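Local coordinates for putative oxidoreductase (Pseudomonas putida, PDB 3L6D), which probably binds NADP and acts as an oxidoreductase, with a Rossmann-type domain followed by a reductive aminase-like helical domain, at residues 19-27 and 127-135; 189-200 and 255-266. All blocks are in the same frame, centred on the assembly; numbering follows the deposited sequence.

Contact 1. Residues 19-27 and 127-135; sequences AMGTIMAQV and IVAYPRNVG
The selenomethionine methyl CE of Met20 sits over one face of the Pro131 ring, 3.8 Å from both Pro131 CG and Pro131 CD, and the two side chains cross at about a right angle. The Arg132 guanidinium, which does not meet the helix, has Tyr130 CB over one face near its rim and is salt-bridged to Asp221 of the second subunit. With CG anti to the backbone N (chi1 -172°) and bends at chi2 and chi3, the Met20 chain brings SE to 3.5 Å from Val134 CG2. Val134 is the hub. Its CG2 also meets Ile23 CG2 at 3.7 Å, while Val134 CG1 lies 4.0 Å from Met24 CG. Met24 CE and Met20 CE converge on the same methyl, Ile127 CG2. Val27 CG1 sits 3.8 Å from Gly135 CA, where a beta carbon would clash. No hydrogen bond crosses; apolar side chains meet one another and, at Ile23 and Val27, the carbonyl oxygens of Pro131 and Val134. Helix 19-30 carries Gly21 of a GxGxxG pattern, consistent with a Rossmann dinucleotide-binding turn, and packs on the loop leaving strand 121-128. Helix 42-50 lies against Thr22 and Ala25, helix 169-199 against Val128 and Tyr130.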
loop_
_atom_site.group_PDB
_atom_site.type_symbol
_atom_site.label_atom_id
_atom_site.label_comp_id
_atom_site.label_asym_id
_atom_site.label_seq_id
_atom_site.Cartn_x
_atom_site.Cartn_y
_atom_site.Cartn_z
ATOM N N ALA B 19 -25.819 -9.997 3.618
ATOM C CA ALA B 19 -25.109 -9.574 2.397
ATOM C C ALA B 19 -24.008 -10.540 1.933
ATOM O O ALA B 19 -23.893 -10.825 0.732
ATOM C CB ALA B 19 -24.550 -8.158 2.560
HETATM N N MSE B 20 -23.185 -11.003 2.875
HETATM C CA MSE B 20 -22.028 -11.850 2.576
HETATM C C MSE B 20 -22.471 -13.274 2.166
HETATM O O MSE B 20 -22.053 -13.793 1.117
HETATM C CB MSE B 20 -21.080 -11.868 3.778
HETATM C CG MSE B 20 -19.741 -12.555 3.563
HETATM SE SE MSE B 20 -18.733 -12.092 1.950
HETATM C CE MSE B 20 -17.569 -10.627 2.602
ATOM N N GLY B 21 -23.330 -13.878 2.980
ATOM C CA GLY B 21 -23.941 -15.149 2.610
ATOM C C GLY B 21 -24.705 -15.081 1.292
ATOM O O GLY B 21 -24.574 -15.971 0.460
ATOM N N THR B 22 -25.486 -14.023 1.080
ATOM C CA THR B 22 -26.218 -13.874 -0.186
ATOM C C THR B 22 -25.247 -13.852 -1.349
ATOM O O THR B 22 -25.463 -14.566 -2.344
ATOM C CB THR B 22 -27.136 -12.613 -0.199
ATOM O OG1 THR B 22 -28.099 -12.742 0.846
ATOM C CG2 THR B 22 -27.878 -12.491 -1.545
ATOM N N ILE B 23 -24.155 -13.074 -1.246
ATOM C CA ILE B 23 -23.234 -13.052 -2.386
ATOM C C ILE B 23 -22.505 -14.371 -2.590
ATOM O O ILE B 23 -22.256 -14.773 -3.715
ATOM C CB ILE B 23 -22.242 -11.820 -2.479
ATOM C CG1 ILE B 23 -21.699 -11.679 -3.932
ATOM C CG2 ILE B 23 -21.028 -12.001 -1.640
ATOM C CD1 ILE B 23 -22.630 -11.014 -4.907
HETATM N N MSE B 24 -22.157 -15.038 -1.505
HETATM C CA MSE B 24 -21.524 -16.342 -1.626
HETATM C C MSE B 24 -22.441 -17.328 -2.359
HETATM O O MSE B 24 -22.014 -18.015 -3.315
HETATM C CB MSE B 24 -21.158 -16.845 -0.246
HETATM C CG MSE B 24 -19.968 -16.101 0.327
HETATM SE SE MSE B 24 -19.523 -16.857 2.077
HETATM C CE MSE B 24 -17.748 -16.039 2.409
ATOM N N ALA B 25 -23.699 -17.386 -1.939
ATOM C CA ALA B 25 -24.676 -18.250 -2.627
ATOM C C ALA B 25 -24.795 -17.882 -4.117
ATOM O O ALA B 25 -24.813 -18.774 -4.966
ATOM C CB ALA B 25 -26.039 -18.238 -1.925
ATOM N N GLN B 26 -24.899 -16.591 -4.435
ATOM C CA GLN B 26 -25.058 -16.193 -5.850
ATOM C C GLN B 26 -23.861 -16.593 -6.672
ATOM O O GLN B 26 -24.000 -17.130 -7.783
ATOM C CB GLN B 26 -25.266 -14.671 -5.961
ATOM C CG GLN B 26 -26.603 -14.170 -5.449
ATOM C CD GLN B 26 -26.698 -12.635 -5.411
ATOM O OE1 GLN B 26 -27.749 -12.057 -5.731
ATOM N NE2 GLN B 26 -25.609 -11.972 -5.027
ATOM N N VAL B 27 -22.662 -16.337 -6.135
ATOM C CA VAL B 27 -21.419 -16.674 -6.847
ATOM C C VAL B 27 -21.363 -18.183 -7.121
ATOM O O VAL B 27 -21.130 -18.637 -8.276
ATOM C CB VAL B 27 -20.158 -16.133 -6.058
ATOM C CG1 VAL B 27 -18.896 -16.925 -6.351
ATOM C CG2 VAL B 27 -19.940 -14.664 -6.407
ATOM N N ILE B 127 -12.435 -14.376 4.752
ATOM C CA ILE B 127 -12.291 -13.968 3.391
ATOM C C ILE B 127 -11.744 -12.560 3.325
ATOM O O ILE B 127 -12.319 -11.653 3.845
ATOM C CB ILE B 127 -13.555 -14.145 2.598
ATOM C CG1 ILE B 127 -13.341 -13.658 1.199
ATOM C CG2 ILE B 127 -14.684 -13.429 3.215
ATOM C CD1 ILE B 127 -14.024 -14.457 0.244
ATOM N N VAL B 128 -10.600 -12.408 2.689
ATOM C CA VAL B 128 -9.983 -11.121 2.594
ATOM C C VAL B 128 -10.528 -10.351 1.419
ATOM O O VAL B 128 -9.852 -10.113 0.474
ATOM C CB VAL B 128 -8.484 -11.249 2.503
ATOM C CG1 VAL B 128 -7.830 -9.963 2.835
ATOM C CG2 VAL B 128 -8.017 -12.293 3.431
ATOM N N ALA B 129 -11.780 -9.979 1.509
ATOM C CA ALA B 129 -12.402 -9.281 0.427
ATOM C C ALA B 129 -13.630 -8.562 0.859
ATOM O O ALA B 129 -14.224 -8.906 1.833
ATOM C CB ALA B 129 -12.744 -10.241 -0.648
ATOM N N TYR B 130 -14.014 -7.568 0.100
ATOM C CA TYR B 130 -15.342 -6.994 0.243
ATOM C C TYR B 130 -16.270 -7.879 -0.575
ATOM O O TYR B 130 -15.805 -8.555 -1.506
ATOM C CB TYR B 130 -15.351 -5.530 -0.219
ATOM C CG TYR B 130 -14.570 -4.630 0.719
ATOM C CD1 TYR B 130 -15.096 -4.266 1.950
ATOM C CD2 TYR B 130 -13.274 -4.195 0.400
ATOM C CE1 TYR B 130 -14.383 -3.458 2.824
ATOM C CE2 TYR B 130 -12.542 -3.377 1.292
ATOM C CZ TYR B 130 -13.107 -3.022 2.487
ATOM O OH TYR B 130 -12.440 -2.190 3.373
ATOM N N PRO B 131 -17.590 -7.886 -0.239
ATOM C CA PRO B 131 -18.551 -8.738 -0.936
ATOM C C PRO B 131 -18.444 -8.619 -2.435
ATOM O O PRO B 131 -18.555 -9.621 -3.101
ATOM C CB PRO B 131 -19.915 -8.216 -0.437
ATOM C CG PRO B 131 -19.617 -7.833 0.992
ATOM C CD PRO B 131 -18.204 -7.245 0.950
ATOM N N ARG B 132 -18.200 -7.417 -2.969
ATOM C CA ARG B 132 -18.079 -7.233 -4.432
ATOM C C ARG B 132 -17.003 -8.080 -5.068
ATOM O O ARG B 132 -17.059 -8.371 -6.273
ATOM C CB ARG B 132 -17.862 -5.747 -4.789
ATOM C CG ARG B 132 -16.527 -5.173 -4.277
ATOM C CD ARG B 132 -16.374 -3.691 -4.663
ATOM N NE ARG B 132 -15.032 -3.231 -4.299
ATOM C CZ ARG B 132 -14.757 -2.593 -3.166
ATOM N NH1 ARG B 132 -15.739 -2.300 -2.326
ATOM N NH2 ARG B 132 -13.509 -2.230 -2.884
ATOM N N ASN B 133 -16.001 -8.488 -4.284
ATOM C CA ASN B 133 -14.944 -9.346 -4.823
ATOM C C ASN B 133 -14.968 -10.827 -4.357
ATOM O O ASN B 133 -14.011 -11.589 -4.557
ATOM C CB ASN B 133 -13.566 -8.711 -4.569
ATOM C CG ASN B 133 -13.395 -7.425 -5.338
ATOM O OD1 ASN B 133 -13.628 -7.380 -6.556
ATOM N ND2 ASN B 133 -13.026 -6.361 -4.630
ATOM N N VAL B 134 -16.082 -11.233 -3.768
ATOM C CA VAL B 134 -16.259 -12.650 -3.507
ATOM C C VAL B 134 -16.328 -13.316 -4.881
ATOM O O VAL B 134 -17.021 -12.816 -5.796
ATOM C CB VAL B 134 -17.546 -12.895 -2.674
ATOM C CG1 VAL B 134 -17.903 -14.372 -2.626
ATOM C CG2 VAL B 134 -17.374 -12.365 -1.275
ATOM N N GLY B 135 -15.599 -14.411 -5.046
ATOM C CA GLY B 135 -15.581 -15.123 -6.330
ATOM C C GLY B 135 -14.474 -14.666 -7.260
ATOM O O GLY B 135 -14.164 -15.350 -8.233
#

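Contact 2. Residues 189-200 and 255-266; sequences TFFEAVGAGDRF and SLHAQGVWTPVF
Thr189 to Phe200 runs opposite in direction to Ser255 to Phe266, so that the end of helix 169-199 lies along the turn joining helices 242-259 and 264-281, with Ala196 CA 5.9 Å from Val261 CA. Glu192 makes two of the three hydrogen bonds. Extended, with CG anti to the backbone N (chi1 179°), it delivers its carboxylate to the first turn of helix 264-281, where OE1 accepts Val265 N at 2.8 Å and OE2 accepts Phe266 N at 2.8 Å. Both oxygens use their syn lone pairs, so the pair of bonds fixes the group's rotation. At the other end Gln259 NE2 donates a hydrogen bond of 2.6 Å to Arg199 O; its amide stacks on the Phe200 ring, planes 19° apart, and Gln259 CG makes a CH-pi contact 3.7 Å from the ring centroid. Leu256 CD2 meets that ring at its edge. Arg199 slides past Val261, its CB 3.4 Å from Val261 CG1, and Gly260 O lies over one guanidinium face. With an alanine here, the N-H groups of Val265 and Phe266 would probably lose their acceptor, Glu192. The N-cap residue Thr263 makes no side-chain capping bond; the carboxylate serves the helix start instead, whose partial positive charge is likely to stabilise it as an anion.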
loop_
_atom_site.group_PDB
_atom_site.type_symbol
_atom_site.label_atom_id
_atom_site.label_comp_id
_atom_site.label_asym_id
_atom_site.label_seq_id
_atom_site.Cartn_x
_atom_site.Cartn_y
_atom_site.Cartn_z
ATOM N N THR B 189 -3.576 5.448 5.717
ATOM C CA THR B 189 -2.470 6.357 5.382
ATOM C C THR B 189 -2.804 7.107 4.113
ATOM O O THR B 189 -2.463 8.291 3.972
ATOM C CB THR B 189 -1.070 5.666 5.184
ATOM O OG1 THR B 189 -1.088 4.819 4.019
ATOM C CG2 THR B 189 -0.640 4.876 6.432
ATOM N N PHE B 190 -3.501 6.428 3.206
ATOM C CA PHE B 190 -3.914 7.076 1.983
ATOM C C PHE B 190 -4.970 8.159 2.251
ATOM O O PHE B 190 -4.832 9.279 1.756
ATOM C CB PHE B 190 -4.364 6.036 0.935
ATOM C CG PHE B 190 -4.764 6.633 -0.373
ATOM C CD1 PHE B 190 -3.811 6.890 -1.356
ATOM C CD2 PHE B 190 -6.116 6.939 -0.635
ATOM C CE1 PHE B 190 -4.182 7.462 -2.573
ATOM C CE2 PHE B 190 -6.503 7.510 -1.864
ATOM C CZ PHE B 190 -5.533 7.778 -2.833
ATOM N N PHE B 191 -6.016 7.835 3.036
ATOM C CA PHE B 191 -7.025 8.825 3.436
ATOM C C PHE B 191 -6.407 10.024 4.115
ATOM O O PHE B 191 -6.771 11.165 3.806
ATOM C CB PHE B 191 -8.174 8.204 4.291
ATOM C CG PHE B 191 -8.812 7.012 3.665
ATOM C CD1 PHE B 191 -8.988 6.938 2.282
ATOM C CD2 PHE B 191 -9.236 5.935 4.449
ATOM C CE1 PHE B 191 -9.579 5.817 1.691
ATOM C CE2 PHE B 191 -9.829 4.812 3.866
ATOM C CZ PHE B 191 -10.008 4.753 2.492
ATOM N N GLU B 192 -5.465 9.773 5.022
ATOM C CA GLU B 192 -4.783 10.854 5.748
ATOM C C GLU B 192 -3.993 11.807 4.803
ATOM O O GLU B 192 -4.047 13.023 4.959
ATOM C CB GLU B 192 -3.896 10.293 6.893
ATOM C CG GLU B 192 -3.114 11.364 7.692
ATOM C CD GLU B 192 -2.242 10.812 8.820
ATOM O OE1 GLU B 192 -2.766 10.591 9.942
ATOM O OE2 GLU B 192 -1.026 10.643 8.615
ATOM N N ALA B 193 -3.284 11.238 3.825
ATOM C CA ALA B 193 -2.443 12.028 2.915
ATOM C C ALA B 193 -3.308 12.827 1.969
ATOM O O ALA B 193 -3.061 14.021 1.759
ATOM C CB ALA B 193 -1.454 11.132 2.150
ATOM N N VAL B 194 -4.349 12.192 1.441
ATOM C CA VAL B 194 -5.344 12.899 0.619
ATOM C C VAL B 194 -6.027 14.064 1.384
ATOM O O VAL B 194 -6.154 15.190 0.877
ATOM C CB VAL B 194 -6.391 11.912 0.037
ATOM C CG1 VAL B 194 -7.564 12.672 -0.603
ATOM C CG2 VAL B 194 -5.744 11.028 -1.019
ATOM N N GLY B 195 -6.450 13.785 2.616
ATOM C CA GLY B 195 -7.049 14.808 3.465
ATOM C C GLY B 195 -6.071 15.932 3.723
ATOM O O GLY B 195 -6.456 17.101 3.736
ATOM N N ALA B 196 -4.806 15.580 3.931
ATOM C CA ALA B 196 -3.744 16.569 4.147
ATOM C C ALA B 196 -3.548 17.434 2.900
ATOM O O ALA B 196 -3.322 18.657 3.011
ATOM C CB ALA B 196 -2.421 15.897 4.552
ATOM N N GLY B 197 -3.682 16.819 1.722
ATOM C CA GLY B 197 -3.637 17.558 0.448
ATOM C C GLY B 197 -4.658 18.693 0.408
ATOM O O GLY B 197 -4.360 19.801 -0.052
ATOM N N ASP B 198 -5.866 18.423 0.907
ATOM C CA ASP B 198 -6.923 19.435 0.986
ATOM C C ASP B 198 -6.493 20.695 1.721
ATOM O O ASP B 198 -6.781 21.830 1.275
ATOM C CB ASP B 198 -8.171 18.848 1.631
ATOM C CG ASP B 198 -9.233 19.885 1.875
ATOM O OD1 ASP B 198 -10.010 20.141 0.942
ATOM O OD2 ASP B 198 -9.268 20.456 2.988
ATOM N N ARG B 199 -5.806 20.513 2.843
ATOM C CA ARG B 199 -5.364 21.653 3.640
ATOM C C ARG B 199 -4.298 22.476 2.907
ATOM O O ARG B 199 -4.030 23.629 3.264
ATOM C CB ARG B 199 -4.865 21.202 5.021
ATOM C CG ARG B 199 -5.969 20.874 6.053
ATOM C CD ARG B 199 -5.467 21.194 7.465
ATOM N NE ARG B 199 -6.522 21.326 8.477
ATOM C CZ ARG B 199 -6.903 20.362 9.316
ATOM N NH1 ARG B 199 -6.329 19.156 9.293
ATOM N NH2 ARG B 199 -7.868 20.599 10.196
ATOM N N PHE B 200 -3.695 21.867 1.889
ATOM C CA PHE B 200 -2.742 22.535 1.012
ATOM C C PHE B 200 -3.438 23.230 -0.173
ATOM O O PHE B 200 -2.791 23.887 -0.965
ATOM C CB PHE B 200 -1.707 21.506 0.486
ATOM C CG PHE B 200 -0.595 21.221 1.454
ATOM C CD1 PHE B 200 -0.622 20.080 2.264
ATOM C CD2 PHE B 200 0.466 22.109 1.594
ATOM C CE1 PHE B 200 0.399 19.822 3.185
ATOM C CE2 PHE B 200 1.516 21.855 2.508
ATOM C CZ PHE B 200 1.481 20.713 3.297
ATOM N N SER B 255 6.613 20.135 7.358
ATOM C CA SER B 255 5.787 20.832 6.358
ATOM C C SER B 255 4.308 20.594 6.623
ATOM O O SER B 255 3.474 21.473 6.404
ATOM C CB SER B 255 6.110 20.345 4.957
ATOM O OG SER B 255 7.501 20.279 4.785
ATOM N N LEU B 256 3.987 19.386 7.063
ATOM C CA LEU B 256 2.611 19.053 7.405
ATOM C C LEU B 256 2.174 19.853 8.641
ATOM O O LEU B 256 1.086 20.439 8.663
ATOM C CB LEU B 256 2.449 17.547 7.635
ATOM C CG LEU B 256 2.601 16.574 6.448
ATOM C CD1 LEU B 256 2.437 15.152 6.923
ATOM C CD2 LEU B 256 1.662 16.887 5.293
ATOM N N HIS B 257 3.021 19.871 9.662
ATOM C CA HIS B 257 2.740 20.661 10.876
ATOM C C HIS B 257 2.588 22.167 10.575
ATOM O O HIS B 257 1.611 22.782 11.017
ATOM C CB HIS B 257 3.799 20.391 11.973
ATOM C CG HIS B 257 3.604 19.089 12.712
ATOM N ND1 HIS B 257 3.693 18.990 14.089
ATOM C CD2 HIS B 257 3.320 17.837 12.265
ATOM C CE1 HIS B 257 3.476 17.736 14.455
ATOM N NE2 HIS B 257 3.255 17.015 13.366
ATOM N N ALA B 258 3.528 22.750 9.820
ATOM C CA ALA B 258 3.420 24.167 9.408
ATOM C C ALA B 258 2.093 24.476 8.688
ATOM O O ALA B 258 1.542 25.555 8.847
ATOM C CB ALA B 258 4.625 24.618 8.554
ATOM N N GLN B 259 1.575 23.528 7.909
ATOM C CA GLN B 259 0.307 23.762 7.208
ATOM C C GLN B 259 -0.880 23.613 8.155
ATOM O O GLN B 259 -2.018 23.965 7.800
ATOM C CB GLN B 259 0.193 22.863 5.955
ATOM C CG GLN B 259 -0.932 23.203 4.942
ATOM C CD GLN B 259 -0.835 24.605 4.280
ATOM O OE1 GLN B 259 0.222 25.226 4.267
ATOM N NE2 GLN B 259 -1.970 25.094 3.735
ATOM N N GLY B 260 -0.633 23.097 9.363
ATOM C CA GLY B 260 -1.705 22.934 10.355
ATOM C C GLY B 260 -2.516 21.649 10.217
ATOM O O GLY B 260 -3.592 21.501 10.826
ATOM N N VAL B 261 -2.003 20.701 9.434
ATOM C CA VAL B 261 -2.704 19.429 9.238
ATOM C C VAL B 261 -2.497 18.466 10.413
ATOM O O VAL B 261 -1.412 18.415 11.002
ATOM C CB VAL B 261 -2.324 18.737 7.891
ATOM C CG1 VAL B 261 -2.314 19.732 6.761
ATOM C CG2 VAL B 261 -0.983 18.093 7.979
ATOM N N TRP B 262 -3.548 17.715 10.730
ATOM C CA TRP B 262 -3.521 16.661 11.741
ATOM C C TRP B 262 -3.189 15.366 11.028
ATOM O O TRP B 262 -3.949 14.891 10.177
ATOM C CB TRP B 262 -4.892 16.525 12.397
ATOM C CG TRP B 262 -5.008 15.481 13.493
ATOM C CD1 TRP B 262 -4.245 15.375 14.622
ATOM C CD2 TRP B 262 -5.983 14.419 13.565
ATOM N NE1 TRP B 262 -4.683 14.309 15.397
ATOM C CE2 TRP B 262 -5.743 13.707 14.769
ATOM C CE3 TRP B 262 -7.032 14.009 12.734
ATOM C CZ2 TRP B 262 -6.508 12.608 15.157
ATOM C CZ3 TRP B 262 -7.794 12.896 13.121
ATOM C CH2 TRP B 262 -7.522 12.215 14.323
ATOM N N THR B 263 -2.035 14.807 11.364
ATOM C CA THR B 263 -1.596 13.566 10.741
ATOM C C THR B 263 -1.092 12.633 11.811
ATOM O O THR B 263 0.101 12.387 11.897
ATOM C CB THR B 263 -0.466 13.805 9.732
ATOM O OG1 THR B 263 0.647 14.387 10.421
ATOM C CG2 THR B 263 -0.917 14.722 8.614
ATOM N N PRO B 264 -2.001 12.090 12.631
ATOM C CA PRO B 264 -1.543 11.196 13.687
ATOM C C PRO B 264 -0.869 9.930 13.176
ATOM O O PRO B 264 0.024 9.422 13.851
ATOM C CB PRO B 264 -2.839 10.825 14.413
ATOM C CG PRO B 264 -3.909 11.020 13.372
ATOM C CD PRO B 264 -3.469 12.252 12.660
ATOM N N VAL B 265 -1.310 9.410 12.022
ATOM C CA VAL B 265 -0.729 8.161 11.487
ATOM C C VAL B 265 0.700 8.444 11.081
ATOM O O VAL B 265 1.628 7.745 11.506
ATOM C CB VAL B 265 -1.544 7.547 10.320
ATOM C CG1 VAL B 265 -0.923 6.210 9.888
ATOM C CG2 VAL B 265 -2.994 7.327 10.725
ATOM N N PHE B 266 0.899 9.510 10.298
ATOM C CA PHE B 266 2.288 9.880 9.948
ATOM C C PHE B 266 3.186 10.214 11.134
ATOM O O PHE B 266 4.367 9.860 11.143
ATOM C CB PHE B 266 2.380 10.987 8.878
ATOM C CG PHE B 266 3.711 11.017 8.210
ATOM C CD1 PHE B 266 4.077 9.996 7.306
ATOM C CD2 PHE B 266 4.654 11.974 8.543
ATOM C CE1 PHE B 266 5.331 9.991 6.710
ATOM C CE2 PHE B 266 5.906 11.963 7.947
ATOM C CZ PHE B 266 6.243 10.976 7.024
#

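The two contacts share no segment and sit in different parts of the fold, with centres about 34 Å apart and nearest atoms about 7 Å apart. Contact 1 is a surface contact of the nucleotide-binding part, built from aliphatic side chains and the selenium of a selenomethionine, with no hydrogen bond across it. Contact 2, in the all-helical C-terminal part, is partly buried and mixes apolar packing with three hydrogen bonds, two of them to a buried carboxylate. The long helix 169-199 ties the two parts together. The second subunit reaches both contacts; at contact 2 its Arg275 makes a cation-pi pair with Trp262.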